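PDB 6K96: five-membered-cyclitol-phosphate synthase from Streptomyces citricolor, which belongs to the myo-inositol-1-phosphate synthase family and binds nicotinamide-adenine-dinucleotide, with a sodium ion modelled in the same chain. Local coordinates for residues S4-V9 with D54-A60; R44-I50 with D302-A308; E160-R164 with L179-D183. All blocks are in the same frame, centred on the assembly; numbering follows the deposited sequence.

Contact 1: residues S4-V9 with D54-A60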
ATOM      1  N   SER B   4      25.340 -14.567  34.601  1.00 58.27           N
ATOM      2  CA  SER B   4      24.090 -13.816  34.322  1.00 59.28           C
ATOM      3  C   SER B   4      24.236 -12.364  34.809  1.00 57.86           C
ATOM      4  O   SER B   4      24.825 -12.158  35.892  1.00 59.56           O
ATOM      5  CB  SER B   4      22.926 -14.550  34.952  1.00 60.88           C
ATOM      6  OG  SER B   4      21.678 -14.046  34.505  1.00 63.91           O
ATOM      7  N   ILE B   5      23.750 -11.399  34.022  1.00 55.35           N
ATOM      8  CA  ILE B   5      23.647  -9.954  34.402  1.00 55.33           C
ATOM      9  C   ILE B   5      22.579  -9.763  35.488  1.00 55.31           C
ATOM     10  O   ILE B   5      21.407 -10.100  35.235  1.00 56.20           O
ATOM     11  CB  ILE B   5      23.255  -9.046  33.226  1.00 54.18           C
ATOM     12  CG1 ILE B   5      24.233  -9.077  32.048  1.00 55.20           C
ATOM     13  CG2 ILE B   5      23.058  -7.642  33.749  1.00 54.22           C
ATOM     14  CD1 ILE B   5      23.670  -8.403  30.787  1.00 53.76           C
ATOM     15  N   ARG B   6      22.956  -9.165  36.613  1.00 53.94           N
ATOM     16  CA  ARG B   6      22.022  -8.724  37.674  1.00 54.13           C
ATOM     17  C   ARG B   6      21.529  -7.305  37.294  1.00 52.69           C
ATOM     18  O   ARG B   6      22.311  -6.306  37.384  1.00 52.86           O
ATOM     19  CB  ARG B   6      22.720  -8.870  39.037  1.00 55.72           C
ATOM     20  CG  ARG B   6      23.170 -10.290  39.372  1.00 55.78           C
ATOM     21  CD  ARG B   6      24.146 -10.407  40.537  1.00 56.83           C
ATOM     22  NE  ARG B   6      25.426  -9.731  40.305  1.00 57.84           N
ATOM     23  CZ  ARG B   6      26.564 -10.266  39.823  1.00 59.54           C
ATOM     24  NH1 ARG B   6      26.635 -11.539  39.458  1.00 61.64           N
ATOM     25  NH2 ARG B   6      27.641  -9.504  39.675  1.00 58.30           N
ATOM     26  N   LEU B   7      20.279  -7.212  36.833  1.00 48.53           N
ATOM     27  CA  LEU B   7      19.801  -6.063  36.035  1.00 46.62           C
ATOM     28  C   LEU B   7      18.689  -5.351  36.800  1.00 44.75           C
ATOM     29  O   LEU B   7      17.734  -6.003  37.223  1.00 42.34           O
ATOM     30  CB  LEU B   7      19.335  -6.537  34.654  1.00 46.98           C
ATOM     31  CG  LEU B   7      18.831  -5.438  33.713  1.00 45.92           C
ATOM     32  CD1 LEU B   7      19.975  -4.599  33.180  1.00 45.82           C
ATOM     33  CD2 LEU B   7      18.022  -6.036  32.574  1.00 45.24           C
ATOM     34  N   ALA B   8      18.880  -4.044  36.988  1.00 44.53           N
ATOM     35  CA  ALA B   8      17.982  -3.155  37.750  1.00 44.13           C
ATOM     36  C   ALA B   8      17.263  -2.268  36.737  1.00 43.00           C
ATOM     37  O   ALA B   8      17.871  -1.978  35.680  1.00 41.53           O
ATOM     38  CB  ALA B   8      18.754  -2.352  38.755  1.00 44.46           C
ATOM     39  N   VAL B   9      16.037  -1.858  37.052  1.00 41.38           N
ATOM     40  CA  VAL B   9      15.127  -1.245  36.056  1.00 40.52           C
ATOM     41  C   VAL B   9      14.514  -0.014  36.687  1.00 40.21           C
ATOM     42  O   VAL B   9      13.861  -0.119  37.723  1.00 41.03           O
ATOM     43  CB  VAL B   9      14.072  -2.280  35.624  1.00 41.16           C
ATOM     44  CG1 VAL B   9      12.761  -1.635  35.206  1.00 40.71           C
ATOM     45  CG2 VAL B   9      14.619  -3.232  34.544  1.00 40.64           C
ATOM     46  N   ASP B  54      20.750 -14.324  29.418  1.00 51.68           N
ATOM     47  CA  ASP B  54      21.593 -14.381  30.642  1.00 52.82           C
ATOM     48  C   ASP B  54      21.341 -13.119  31.470  1.00 53.99           C
ATOM     49  O   ASP B  54      22.254 -12.263  31.582  1.00 54.66           O
ATOM     50  CB  ASP B  54      23.058 -14.622  30.264  1.00 53.48           C
ATOM     51  CG  ASP B  54      23.306 -16.028  29.701  1.00 53.86           C
ATOM     52  OD1 ASP B  54      22.559 -16.939  30.090  1.00 55.67           O
ATOM     53  OD2 ASP B  54      24.229 -16.206  28.864  1.00 51.64           O
ATOM     54  N   LEU B  55      20.126 -13.060  32.020  1.00 53.46           N
ATOM     55  CA  LEU B  55      19.444 -11.879  32.612  1.00 52.25           C
ATOM     56  C   LEU B  55      18.771 -12.297  33.924  1.00 51.45           C
ATOM     57  O   LEU B  55      17.853 -13.159  33.902  1.00 49.60           O
ATOM     58  CB  LEU B  55      18.374 -11.391  31.625  1.00 52.41           C
ATOM     59  CG  LEU B  55      18.366  -9.916  31.262  1.00 51.54           C
ATOM     60  CD1 LEU B  55      19.766  -9.414  30.995  1.00 53.19           C
ATOM     61  CD2 LEU B  55      17.515  -9.697  30.031  1.00 52.11           C
ATOM     62  N   THR B  56      19.162 -11.667  35.023  1.00 49.89           N
ATOM     63  CA  THR B  56      18.461 -11.823  36.320  1.00 49.83           C
ATOM     64  C   THR B  56      17.962 -10.438  36.726  1.00 49.77           C
ATOM     65  O   THR B  56      18.769  -9.567  36.925  1.00 50.30           O
ATOM     66  CB  THR B  56      19.362 -12.498  37.359  1.00 50.42           C
ATOM     67  OG1 THR B  56      20.612 -12.846  36.767  1.00 51.28           O
ATOM     68  CG2 THR B  56      18.747 -13.756  37.942  1.00 51.29           C
ATOM     69  N   PHE B  57      16.663 -10.217  36.734  1.00 49.63           N
ATOM     70  CA  PHE B  57      16.079  -8.957  37.218  1.00 48.22           C
ATOM     71  C   PHE B  57      16.164  -9.001  38.739  1.00 50.33           C
ATOM     72  O   PHE B  57      15.679  -9.979  39.323  1.00 51.36           O
ATOM     73  CB  PHE B  57      14.651  -8.842  36.702  1.00 48.63           C
ATOM     74  CG  PHE B  57      14.578  -8.628  35.213  1.00 48.02           C
ATOM     75  CD1 PHE B  57      14.698  -9.699  34.339  1.00 47.23           C
ATOM     76  CD2 PHE B  57      14.457  -7.348  34.687  1.00 47.15           C
ATOM     77  CE1 PHE B  57      14.696  -9.499  32.971  1.00 46.08           C
ATOM     78  CE2 PHE B  57      14.390  -7.160  33.319  1.00 46.86           C
ATOM     79  CZ  PHE B  57      14.516  -8.236  32.466  1.00 46.29           C
ATOM     80  N   VAL B  58      16.755  -7.986  39.374  1.00 50.81           N
ATOM     81  CA  VAL B  58      17.046  -8.030  40.839  1.00 50.27           C
ATOM     82  C   VAL B  58      16.309  -6.878  41.527  1.00 50.71           C
ATOM     83  O   VAL B  58      16.068  -6.931  42.762  1.00 50.85           O
ATOM     84  CB  VAL B  58      18.562  -7.997  41.085  1.00 51.21           C
ATOM     85  CG1 VAL B  58      19.204  -9.294  40.583  1.00 51.55           C
ATOM     86  CG2 VAL B  58      19.241  -6.776  40.452  1.00 51.18           C
ATOM     87  N   ALA B  59      15.895  -5.894  40.730  1.00 49.65           N
ATOM     88  CA  ALA B  59      15.446  -4.583  41.241  1.00 47.97           C
ATOM     89  C   ALA B  59      14.583  -3.898  40.190  1.00 44.42           C
ATOM     90  O   ALA B  59      14.912  -3.972  38.997  1.00 42.37           O
ATOM     91  CB  ALA B  59      16.667  -3.772  41.626  1.00 47.76           C
ATOM     92  N   ALA B  60      13.562  -3.207  40.661  1.00 43.93           N
ATOM     93  CA  ALA B  60      12.583  -2.514  39.812  1.00 44.31           C
ATOM     94  C   ALA B  60      11.998  -1.342  40.591  1.00 45.39           C
ATOM     95  O   ALA B  60      11.639  -1.529  41.782  1.00 46.60           O
ATOM     96  CB  ALA B  60      11.507  -3.478  39.368  1.00 44.18           C
TER

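Contact 2: residues R44-I50 with D302-A308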
ATOM      1  N   ARG B  44      24.088 -10.137  17.489  1.00 50.50           N
ATOM      2  CA  ARG B  44      25.316 -10.636  18.172  1.00 50.11           C
ATOM      3  C   ARG B  44      24.885 -11.565  19.301  1.00 47.33           C
ATOM      4  O   ARG B  44      24.420 -11.095  20.325  1.00 49.16           O
ATOM      5  CB  ARG B  44      26.129  -9.471  18.748  1.00 52.29           C
ATOM      6  CG  ARG B  44      26.513  -8.417  17.723  1.00 55.67           C
ATOM      7  CD  ARG B  44      27.746  -7.608  18.134  1.00 58.76           C
ATOM      8  NE  ARG B  44      27.982  -6.500  17.224  1.00 60.31           N
ATOM      9  CZ  ARG B  44      27.178  -5.423  17.130  1.00 65.92           C
ATOM     10  NH1 ARG B  44      26.099  -5.313  17.899  1.00 66.28           N
ATOM     11  NH2 ARG B  44      27.473  -4.421  16.305  1.00 68.82           N
ATOM     12  N   PRO B  45      24.916 -12.894  19.128  1.00 44.91           N
ATOM     13  CA  PRO B  45      24.367 -13.803  20.126  1.00 43.67           C
ATOM     14  C   PRO B  45      25.156 -13.874  21.430  1.00 41.85           C
ATOM     15  O   PRO B  45      24.651 -14.449  22.368  1.00 41.89           O
ATOM     16  CB  PRO B  45      24.428 -15.183  19.442  1.00 44.83           C
ATOM     17  CG  PRO B  45      24.596 -14.916  17.954  1.00 44.92           C
ATOM     18  CD  PRO B  45      25.315 -13.590  17.890  1.00 46.33           C
ATOM     19  N   ARG B  46      26.379 -13.366  21.438  1.00 40.64           N
ATOM     20  CA  ARG B  46      27.148 -13.205  22.693  1.00 41.41           C
ATOM     21  C   ARG B  46      27.950 -11.906  22.659  1.00 41.82           C
ATOM     22  O   ARG B  46      28.395 -11.510  21.575  1.00 42.78           O
ATOM     23  CB  ARG B  46      27.976 -14.460  22.978  1.00 41.76           C
ATOM     24  CG  ARG B  46      27.250 -15.312  24.012  1.00 41.85           C
ATOM     25  CD  ARG B  46      27.609 -16.776  24.090  1.00 42.86           C
ATOM     26  NE  ARG B  46      26.423 -17.569  24.385  1.00 42.81           N
ATOM     27  CZ  ARG B  46      25.765 -17.563  25.545  1.00 42.68           C
ATOM     28  NH1 ARG B  46      26.171 -16.807  26.551  1.00 42.10           N
ATOM     29  NH2 ARG B  46      24.704 -18.346  25.700  1.00 42.51           N
ATOM     30  N   ILE B  47      28.032 -11.251  23.812  1.00 42.39           N
ATOM     31  CA  ILE B  47      28.834 -10.020  24.067  1.00 42.16           C
ATOM     32  C   ILE B  47      29.545 -10.225  25.400  1.00 42.71           C
ATOM     33  O   ILE B  47      28.863 -10.462  26.421  1.00 42.60           O
ATOM     34  CB  ILE B  47      27.967  -8.752  24.114  1.00 41.21           C
ATOM     35  CG1 ILE B  47      27.017  -8.664  22.920  1.00 41.34           C
ATOM     36  CG2 ILE B  47      28.863  -7.520  24.218  1.00 42.02           C
ATOM     37  CD1 ILE B  47      25.997  -7.527  22.996  1.00 40.80           C
ATOM     38  N   GLY B  48      30.873 -10.133  25.393  1.00 43.96           N
ATOM     39  CA  GLY B  48      31.692 -10.678  26.489  1.00 44.01           C
ATOM     40  C   GLY B  48      31.041 -11.918  27.086  1.00 45.04           C
ATOM     41  O   GLY B  48      30.723 -11.856  28.272  1.00 44.34           O
ATOM     42  N   GLY B  49      30.792 -12.962  26.254  1.00 46.56           N
ATOM     43  CA  GLY B  49      30.288 -14.308  26.631  1.00 46.40           C
ATOM     44  C   GLY B  49      28.869 -14.288  27.218  1.00 46.14           C
ATOM     45  O   GLY B  49      28.383 -15.374  27.608  1.00 45.78           O
ATOM     46  N   ILE B  50      28.202 -13.128  27.254  1.00 44.85           N
ATOM     47  CA  ILE B  50      26.808 -12.993  27.772  1.00 44.85           C
ATOM     48  C   ILE B  50      25.834 -13.228  26.632  1.00 44.50           C
ATOM     49  O   ILE B  50      25.868 -12.451  25.660  1.00 42.76           O
ATOM     50  CB  ILE B  50      26.485 -11.625  28.393  1.00 44.04           C
ATOM     51  CG1 ILE B  50      27.609 -11.116  29.288  1.00 43.89           C
ATOM     52  CG2 ILE B  50      25.160 -11.754  29.125  1.00 43.68           C
ATOM     53  CD1 ILE B  50      27.413  -9.705  29.683  1.00 44.17           C
ATOM     54  N   ASP B 302      21.624  -5.525  23.482  1.00 38.69           N
ATOM     55  CA  ASP B 302      22.987  -5.102  23.071  1.00 40.05           C
ATOM     56  C   ASP B 302      23.580  -4.219  24.200  1.00 39.87           C
ATOM     57  O   ASP B 302      24.518  -4.664  24.848  1.00 39.08           O
ATOM     58  CB  ASP B 302      22.881  -4.370  21.721  1.00 41.63           C
ATOM     59  CG  ASP B 302      23.253  -5.208  20.512  1.00 45.25           C
ATOM     60  OD1 ASP B 302      24.450  -5.283  20.244  1.00 50.91           O
ATOM     61  OD2 ASP B 302      22.354  -5.765  19.820  1.00 48.98           O
ATOM     62  N   LEU B 303      22.980  -3.052  24.483  1.00 39.00           N
ATOM     63  CA  LEU B 303      23.525  -2.042  25.426  1.00 39.67           C
ATOM     64  C   LEU B 303      23.719  -2.643  26.831  1.00 38.82           C
ATOM     65  O   LEU B 303      24.754  -2.357  27.435  1.00 38.60           O
ATOM     66  CB  LEU B 303      22.593  -0.818  25.481  1.00 39.68           C
ATOM     67  CG  LEU B 303      22.453  -0.027  24.188  1.00 39.13           C
ATOM     68  CD1 LEU B 303      21.590   1.183  24.430  1.00 39.48           C
ATOM     69  CD2 LEU B 303      23.797   0.397  23.635  1.00 39.73           C
ATOM     70  N   ILE B 304      22.760  -3.391  27.373  1.00 37.91           N
ATOM     71  CA  ILE B 304      22.899  -3.879  28.776  1.00 39.69           C
ATOM     72  C   ILE B 304      24.065  -4.858  28.850  1.00 41.20           C
ATOM     73  O   ILE B 304      24.699  -4.939  29.913  1.00 42.53           O
ATOM     74  CB  ILE B 304      21.641  -4.508  29.383  1.00 39.35           C
ATOM     75  CG1 ILE B 304      21.127  -5.667  28.532  1.00 40.16           C
ATOM     76  CG2 ILE B 304      20.593  -3.445  29.649  1.00 38.48           C
ATOM     77  CD1 ILE B 304      19.833  -6.232  29.035  1.00 40.83           C
ATOM     78  N   ARG B 305      24.332  -5.604  27.784  1.00 42.69           N
ATOM     79  CA  ARG B 305      25.455  -6.570  27.804  1.00 44.13           C
ATOM     80  C   ARG B 305      26.740  -5.768  27.582  1.00 44.33           C
ATOM     81  O   ARG B 305      27.791  -6.174  28.160  1.00 44.97           O
ATOM     82  CB  ARG B 305      25.321  -7.676  26.757  1.00 44.41           C
ATOM     83  CG  ARG B 305      24.310  -8.771  27.063  1.00 45.29           C
ATOM     84  CD  ARG B 305      23.469  -9.120  25.839  1.00 44.71           C
ATOM     85  NE  ARG B 305      24.015 -10.027  24.846  1.00 45.43           N
ATOM     86  CZ  ARG B 305      23.712 -10.029  23.537  1.00 44.84           C
ATOM     87  NH1 ARG B 305      22.875  -9.168  22.995  1.00 44.43           N
ATOM     88  NH2 ARG B 305      24.247 -10.918  22.744  1.00 45.56           N
ATOM     89  N   ILE B 306      26.690  -4.694  26.780  1.00 42.57           N
ATOM     90  CA  ILE B 306      27.903  -3.869  26.559  1.00 41.82           C
ATOM     91  C   ILE B 306      28.293  -3.327  27.924  1.00 41.08           C
ATOM     92  O   ILE B 306      29.478  -3.423  28.287  1.00 41.65           O
ATOM     93  CB  ILE B 306      27.723  -2.774  25.509  1.00 41.66           C
ATOM     94  CG1 ILE B 306      27.346  -3.313  24.135  1.00 42.57           C
ATOM     95  CG2 ILE B 306      29.007  -1.975  25.409  1.00 43.39           C
ATOM     96  CD1 ILE B 306      26.794  -2.233  23.211  1.00 42.88           C
ATOM     97  N   ALA B 307      27.280  -2.879  28.663  1.00 40.79           N
ATOM     98  CA  ALA B 307      27.345  -2.331  30.037  1.00 39.71           C
ATOM     99  C   ALA B 307      28.014  -3.329  30.977  1.00 39.96           C
ATOM    100  O   ALA B 307      29.113  -3.021  31.482  1.00 40.97           O
ATOM    101  CB  ALA B 307      25.948  -2.000  30.507  1.00 39.63           C
ATOM    102  N   ALA B 308      27.360  -4.465  31.243  1.00 39.83           N
ATOM    103  CA  ALA B 308      27.792  -5.461  32.256  1.00 39.39           C
ATOM    104  C   ALA B 308      29.207  -5.943  31.948  1.00 39.65           C
ATOM    105  O   ALA B 308      30.041  -5.884  32.870  1.00 39.95           O
ATOM    106  CB  ALA B 308      26.804  -6.586  32.373  1.00 38.82           C
TER
HETATM  107  O   HOH W   1      22.365  -8.717  19.130  1.00 35.07           O

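Contact 3: residues E160-R164 with L179-D183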
ATOM      1  N   GLU B 160      17.148  12.333  27.101  1.00 37.01           N
ATOM      2  CA  GLU B 160      17.684  13.199  28.176  1.00 39.13           C
ATOM      3  C   GLU B 160      19.211  13.178  28.140  1.00 40.00           C
ATOM      4  O   GLU B 160      19.781  12.155  27.821  1.00 38.52           O
ATOM      5  CB  GLU B 160      17.112  12.835  29.545  1.00 39.58           C
ATOM      6  CG  GLU B 160      15.747  13.440  29.777  1.00 39.82           C
ATOM      7  CD  GLU B 160      14.738  13.339  28.639  1.00 39.99           C
ATOM      8  OE1 GLU B 160      14.438  14.407  28.002  1.00 39.73           O
ATOM      9  OE2 GLU B 160      14.268  12.202  28.383  1.00 38.68           O
ATOM     10  N   LEU B 161      19.806  14.329  28.482  1.00 41.94           N
ATOM     11  CA  LEU B 161      21.267  14.531  28.620  1.00 42.90           C
ATOM     12  C   LEU B 161      21.745  13.771  29.860  1.00 42.57           C
ATOM     13  O   LEU B 161      21.264  14.153  30.961  1.00 42.57           O
ATOM     14  CB  LEU B 161      21.536  16.041  28.722  1.00 44.15           C
ATOM     15  CG  LEU B 161      22.672  16.533  27.821  1.00 45.54           C
ATOM     16  CD1 LEU B 161      22.225  16.641  26.371  1.00 46.35           C
ATOM     17  CD2 LEU B 161      23.248  17.852  28.284  1.00 47.26           C
ATOM     18  N   VAL B 162      22.565  12.714  29.674  1.00 41.55           N
ATOM     19  CA  VAL B 162      23.265  11.966  30.763  1.00 41.82           C
ATOM     20  C   VAL B 162      24.692  11.645  30.308  1.00 42.03           C
ATOM     21  O   VAL B 162      25.647  12.271  30.781  1.00 42.41           O
ATOM     22  CB  VAL B 162      22.531  10.685  31.198  1.00 42.02           C
ATOM     23  CG1 VAL B 162      23.150  10.079  32.454  1.00 42.09           C
ATOM     24  CG2 VAL B 162      21.055  10.915  31.420  1.00 41.89           C
ATOM     25  N   ALA B 163      24.864  10.686  29.405  1.00 43.42           N
ATOM     26  CA  ALA B 163      26.201  10.373  28.845  1.00 43.60           C
ATOM     27  C   ALA B 163      26.713  11.625  28.156  1.00 43.88           C
ATOM     28  O   ALA B 163      27.898  11.745  28.007  1.00 46.89           O
ATOM     29  CB  ALA B 163      26.171   9.206  27.905  1.00 43.05           C
ATOM     30  N   ARG B 164      25.840  12.555  27.784  1.00 43.38           N
ATOM     31  CA  ARG B 164      26.294  13.708  26.963  1.00 44.10           C
ATOM     32  C   ARG B 164      26.740  14.894  27.842  1.00 46.53           C
ATOM     33  O   ARG B 164      27.342  15.839  27.253  1.00 44.32           O
ATOM     34  CB  ARG B 164      25.224  14.113  25.944  1.00 42.39           C
ATOM     35  CG  ARG B 164      25.444  13.485  24.566  1.00 41.50           C
ATOM     36  CD  ARG B 164      24.263  13.637  23.642  1.00 40.00           C
ATOM     37  NE  ARG B 164      23.075  13.408  24.429  1.00 39.19           N
ATOM     38  CZ  ARG B 164      21.878  13.875  24.155  1.00 40.53           C
ATOM     39  NH1 ARG B 164      21.699  14.600  23.070  1.00 41.15           N
ATOM     40  NH2 ARG B 164      20.847  13.573  24.942  1.00 41.65           N
ATOM     41  N   LEU B 179      28.941   4.193  31.550  1.00 41.42           N
ATOM     42  CA  LEU B 179      27.772   5.079  31.326  1.00 41.32           C
ATOM     43  C   LEU B 179      27.428   5.022  29.831  1.00 41.03           C
ATOM     44  O   LEU B 179      28.246   5.479  29.009  1.00 41.73           O
ATOM     45  CB  LEU B 179      28.121   6.503  31.796  1.00 41.92           C
ATOM     46  CG  LEU B 179      27.043   7.580  31.593  1.00 41.85           C
ATOM     47  CD1 LEU B 179      25.865   7.387  32.547  1.00 41.84           C
ATOM     48  CD2 LEU B 179      27.623   8.982  31.780  1.00 42.73           C
ATOM     49  N   ILE B 180      26.260   4.479  29.489  1.00 40.57           N
ATOM     50  CA  ILE B 180      25.898   4.124  28.086  1.00 40.12           C
ATOM     51  C   ILE B 180      24.680   4.943  27.684  1.00 39.25           C
ATOM     52  O   ILE B 180      23.608   4.758  28.275  1.00 40.01           O
ATOM     53  CB  ILE B 180      25.667   2.605  27.955  1.00 40.08           C
ATOM     54  CG1 ILE B 180      26.851   1.832  28.550  1.00 40.93           C
ATOM     55  CG2 ILE B 180      25.372   2.206  26.516  1.00 40.46           C
ATOM     56  CD1 ILE B 180      28.190   2.101  27.892  1.00 40.88           C
ATOM     57  N   GLY B 181      24.865   5.822  26.715  1.00 38.16           N
ATOM     58  CA  GLY B 181      23.827   6.770  26.315  1.00 38.00           C
ATOM     59  C   GLY B 181      24.351   7.741  25.279  1.00 37.76           C
ATOM     60  O   GLY B 181      25.535   7.707  24.997  1.00 37.37           O
ATOM     61  N   ASP B 182      23.440   8.538  24.703  1.00 38.10           N
ATOM     62  CA  ASP B 182      22.030   8.528  25.097  1.00 38.82           C
ATOM     63  C   ASP B 182      21.084   8.199  23.921  1.00 39.38           C
ATOM     64  O   ASP B 182      21.446   8.397  22.765  1.00 39.79           O
ATOM     65  CB  ASP B 182      21.608   9.889  25.664  1.00 38.40           C
ATOM     66  CG  ASP B 182      22.514  10.378  26.765  1.00 38.79           C
ATOM     67  OD1 ASP B 182      22.760   9.593  27.686  1.00 39.04           O
ATOM     68  OD2 ASP B 182      23.014  11.506  26.659  1.00 38.88           O
ATOM     69  N   ASP B 183      19.893   7.709  24.249  1.00 41.12           N
ATOM     70  CA  ASP B 183      18.700   7.682  23.361  1.00 42.87           C
ATOM     71  C   ASP B 183      18.755   6.491  22.401  1.00 39.97           C
ATOM     72  O   ASP B 183      19.517   6.627  21.420  1.00 40.28           O
ATOM     73  CB  ASP B 183      18.580   8.998  22.593  1.00 45.44           C
ATOM     74  CG  ASP B 183      17.196   9.224  22.030  1.00 48.49           C
ATOM     75  OD1 ASP B 183      16.282   8.401  22.328  1.00 48.24           O
ATOM     76  OD2 ASP B 183      17.033  10.239  21.312  1.00 55.72           O
TER

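Contact 1: residues S4-V9 with D54-A60
Leu7 sets its CD2 methyl between Leu55 and Phe57 of the neighbouring strand, and of all residues in this contact it loses the most surface to its partner segment. Leu7 CD2 lies 3.9 Å from Phe57 CE2 and nearly as close to CG of Leu55. Its CG stands opposite the backbone N (chi1 -179°), which lays the leucine alongside the phenylalanine, both pointing the same way. Val9 approaches that aromatic group differently: its CG2 sits near the ring plane, at the edge, 4.1 Å from Phe57 CE2. Leu19 of helix 14-31 and Ile304 of helix 292-313 pack on the same apolar face.

Thr56 serves the contact with both backbone and side chain. Thr56 N donates to Ile5 O at 2.7 Å, and Thr56 O receives Leu7 N at 2.8 Å with a C=O...N angle of 165°. Just before strand 5-10 begins, Ser4 OG shares a hydrogen bond of 2.8 Å with Thr56 OG1, whose side chain lies on the face opposite to Leu7's.

The ladder continues with Val58 N to Leu7 O at 3.1 Å, but then the register slips. Leu7 pairs with Phe57 while Val9 pairs with Ala60, so three steps on one strand match two on the other; this is a beta bulge, with Val58 as the extra residue. Consistent with the disturbance, the bond from Val9 N to Ala59 O is weak, bent to 126° at the hydrogen.

Strands 5-10 and 55-62 run parallel and adjacent. As the first two strands of the chain's parallel sheet, joined through helix 14-31, they form a beta-alpha-beta unit of a Rossmann-type dinucleotide-binding fold, and the side chain of Val9 comes within about 8 Å of the bound NAD.

Contact 2: residues R44-I50 with D302-A308
Ile47 lays its CD1 methyl over the centre of the Arg305 guanidinium, 3.4 Å above the plane, with backbone groups of the same loop along its edge. The tight part of the contact is built round this arginine. Arg305 CG lies 3.7 Å from Ile50 CG2, the two side chains running antiparallel; bends at chi2 and chi3 then turn the guanidinium back toward the loop. Arg305 NE donates to Ile50 O at 3.2 Å, nearly straight (169° at the hydrogen). Ile47 N, whose bond to Ile50 O pairs with Ile50 N to Ile47 O in closing the two-residue hairpin (type I' turn), arrives from the other face of that carbonyl plane.

A polar margin adjoins this core: Arg44 NH1 forms a salt bridge with Asp302 OD1 at 2.9 Å, their flat groups standing 85° apart, and a water bridges Arg44 N to Asp302 OD2. The solvent side belongs to Arg46 and Gly49. Arg46 points away from the helix; its NH1 donates to Gly49 O at 2.8 Å and pairs with Asp54.

The hairpin rests on helix 292-313, with Ile5 of strand 5-10 touching Ile50 and Arg305, and Tyr345 of helix 338-353 touching Ile47 and Ile306.

Contact 3: residues E160-R164 with L179-D183
Asp182 OD2 is gripped by Val162 N and Arg164 NE, from different directions. Arg164 NE is 2.9 Å from Asp182 OD2, on the anti lone pair, with the oxygen close to the guanidinium plane; together they make a salt bridge. Val162 N is 3.3 Å from Asp182 OD2 and approaches from above the carboxylate plane, although its N-H is aimed almost straight (174°). Arg164 N adds a weak bond. Asp182 OD1 uses its syn lone pair for Ala163 N at 2.9 Å and also accepts from Asn156 ND2, so the whole carboxylate is fixed in the bend of residues 160-164.

This bend follows strand 153-156 and leads through helix 166-174 into strand 179-180, a beta-alpha-beta crossover, as in Rossmann-type folds, where it is right-handed. Leu179 fills the apolar part: its CG stands across from the backbone N (chi1 178°), carrying CD2 to 3.5 Å from Ala163 CA and CD1 to 3.8 Å from Val162 CG1. The peptide between Gly181 and Asp182 is cis, and Ala163 CB abuts Gly181 O at 3.3 Å. On the outer side, Leu161 CD1 covers one face of the Arg164 guanidinium, whose NH2 donates to Pro159 O.

How the contacts relate
Helix 292-313 connects the three contacts. Contacts 1 and 2, with centres 13 Å apart, touch directly: Ile5 CG1 packs at 3.6 Å from Ala308 CB, and Asp54 OD2 makes a salt bridge with Arg46 NH1 at 3.1 Å. From the same helix, Leu303 CD2 reaches Ile180 CG2 of contact 3 at 3.7 Å. Contacts 1 and 3 belong to one parallel sheet but do not meet, their nearest atoms being about 10 Å apart. Along the chain, contact 3 is nested within the loop that contact 2 closes. Measured from side chains to NAD, Glu160 of contact 3 lies about 6 Å away, Val9 of contact 1 about 8 Å and Asp302 of contact 2 about 13 Å.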